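PDB 7JZK: LAIR1 ecotodomain from MGD21 antibody from Homo sapiens, which forms the LAIR1 collagen-receptor-derived insert of a malaria antibody and binds the variable V2 domain of a Plasmodium RIFIN. Local coordinates for residues Glu38-Asn42 with Gly71-Arg77. Residues are numbered along the deposited sequence; the frame is centred on the assembly and turned at random.
Sequences ERERN and GNAGLFR
E38 and R77 form an antiparallel hydrogen-bonded pair, E38 N bonding to R77 O (2.8 Å) and R77 N to E38 O (3.0 Å), at the end of strand 34-38. On one face of the sheet their side chains run alongside each other. R77 NE, with the bond in its own guanidinium plane, reaches E38 OE2 at 3.1 Å from above the carboxylate plane, and this salt bridge pairs opposite charges over the last bridge of the strand. The next residue, R39, does two jobs. Its chain bends at chi2 (-129°) and chi3 (56°), which lays the guanidinium flat on the F76 ring, centres 4.1 Å apart and planes at 10°, a cation-pi stack. At the guanidinium edge NH1 donates to G71 O (3.1 Å) along a lone pair, while NH2 meets A73 O (3.0 Å) from above the carbonyl plane. Arginine suits this place because its long chain ends in a flat cation that can stack by its face and donate from its edge at once, tying the turn before strand 74-82 to the loop after strand 34-38. E40 OE2 sits over the opposite guanidinium face, a purely electrostatic contact, and E40 OE1 also pairs with R41. N72 ND2 hydrogen-bonds to F79 O of the RIFIN chain, on which R39, R41 and F76 also pack, so this strand pairing of an immunoglobulin-fold sheet forms part of the RIFIN-binding surface.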
# COMPACT_ATOMS: atom_id res chain seq x y z
N GLU A 38 -8.09 1.57 -7.87
CA GLU A 38 -8.23 0.40 -7.00
C GLU A 38 -8.47 -0.85 -7.83
O GLU A 38 -8.99 -0.74 -8.92
CB GLU A 38 -9.41 0.60 -6.06
CG GLU A 38 -9.17 1.52 -4.88
CD GLU A 38 -10.39 1.56 -3.98
OE1 GLU A 38 -10.42 2.36 -3.05
OE2 GLU A 38 -11.31 0.77 -4.23
N ARG A 39 -8.05 -1.99 -7.30
CA ARG A 39 -8.34 -3.27 -7.95
C ARG A 39 -9.64 -3.81 -7.38
O ARG A 39 -10.37 -3.06 -6.76
CB ARG A 39 -7.17 -4.23 -7.74
CG ARG A 39 -5.87 -3.78 -8.37
CD ARG A 39 -5.30 -4.90 -9.22
NE ARG A 39 -6.26 -5.34 -10.22
CZ ARG A 39 -6.05 -6.29 -11.11
NH1 ARG A 39 -4.89 -6.93 -11.14
NH2 ARG A 39 -6.99 -6.61 -11.96
N GLU A 40 -9.88 -5.10 -7.55
CA GLU A 40 -11.11 -5.74 -7.02
C GLU A 40 -11.14 -5.56 -5.50
O GLU A 40 -12.22 -5.60 -4.93
CB GLU A 40 -11.12 -7.20 -7.43
CG GLU A 40 -10.10 -7.54 -8.49
CD GLU A 40 -8.70 -7.81 -7.96
OE1 GLU A 40 -8.58 -8.07 -6.75
OE2 GLU A 40 -7.75 -7.72 -8.74
N ARG A 41 -9.98 -5.40 -4.88
CA ARG A 41 -9.92 -5.18 -3.43
C ARG A 41 -9.45 -3.77 -3.09
O ARG A 41 -8.55 -3.28 -3.76
CB ARG A 41 -9.27 -6.36 -2.72
CG ARG A 41 -10.21 -7.54 -2.52
CD ARG A 41 -9.52 -8.88 -2.62
NE ARG A 41 -8.68 -9.00 -3.80
CZ ARG A 41 -8.02 -10.10 -4.14
NH1 ARG A 41 -7.27 -10.12 -5.23
NH2 ARG A 41 -8.12 -11.18 -3.38
N ASN A 42 -10.05 -3.19 -2.05
CA ASN A 42 -9.81 -1.80 -1.60
C ASN A 42 -8.36 -1.59 -1.22
O ASN A 42 -7.88 -0.48 -1.38
CB ASN A 42 -10.59 -1.60 -0.30
CG ASN A 42 -11.68 -0.56 -0.35
OD1 ASN A 42 -11.82 0.14 -1.34
ND2 ASN A 42 -12.45 -0.46 0.71
N GLY A 71 -1.88 -11.62 -14.73
CA GLY A 71 -2.21 -11.11 -13.41
C GLY A 71 -2.83 -9.73 -13.43
O GLY A 71 -3.46 -9.34 -12.44
N ASN A 72 -2.64 -8.97 -14.50
CA ASN A 72 -3.26 -7.66 -14.57
C ASN A 72 -4.75 -7.74 -14.86
O ASN A 72 -5.47 -6.76 -14.61
CB ASN A 72 -2.60 -6.82 -15.66
CG ASN A 72 -1.18 -6.46 -15.33
OD1 ASN A 72 -0.27 -6.75 -16.11
ND2 ASN A 72 -0.97 -5.83 -14.18
N ALA A 73 -5.23 -8.88 -15.39
CA ALA A 73 -6.64 -9.04 -15.74
C ALA A 73 -7.53 -8.89 -14.51
O ALA A 73 -7.16 -9.26 -13.39
CB ALA A 73 -6.86 -10.41 -16.39
N GLY A 74 -8.73 -8.32 -14.71
CA GLY A 74 -9.63 -8.23 -13.58
C GLY A 74 -10.26 -6.85 -13.47
O GLY A 74 -10.29 -6.09 -14.43
N LEU A 75 -10.74 -6.51 -12.29
CA LEU A 75 -11.46 -5.27 -12.05
C LEU A 75 -10.59 -4.11 -11.56
O LEU A 75 -9.66 -4.31 -10.78
CB LEU A 75 -12.59 -5.55 -11.07
CG LEU A 75 -13.90 -6.19 -11.58
CD1 LEU A 75 -13.73 -7.34 -12.53
CD2 LEU A 75 -14.79 -6.57 -10.43
N PHE A 76 -10.92 -2.90 -12.03
CA PHE A 76 -10.28 -1.63 -11.68
C PHE A 76 -11.36 -0.57 -11.50
O PHE A 76 -12.40 -0.63 -12.16
CB PHE A 76 -9.28 -1.13 -12.75
CG PHE A 76 -8.11 -2.05 -13.00
CD1 PHE A 76 -8.23 -3.14 -13.87
CD2 PHE A 76 -6.88 -1.83 -12.37
CE1 PHE A 76 -7.15 -3.98 -14.10
CE2 PHE A 76 -5.79 -2.67 -12.61
CZ PHE A 76 -5.93 -3.75 -13.47
N ARG A 77 -11.13 0.41 -10.62
CA ARG A 77 -12.09 1.50 -10.47
C ARG A 77 -11.38 2.72 -9.90
O ARG A 77 -10.28 2.62 -9.36
CB ARG A 77 -13.28 1.10 -9.59
CG ARG A 77 -13.01 1.20 -8.11
CD ARG A 77 -14.19 0.69 -7.35
NE ARG A 77 -13.94 0.60 -5.92
CZ ARG A 77 -14.87 0.26 -5.02
NH1 ARG A 77 -16.11 -0.01 -5.43
NH2 ARG A 77 -14.58 0.20 -3.73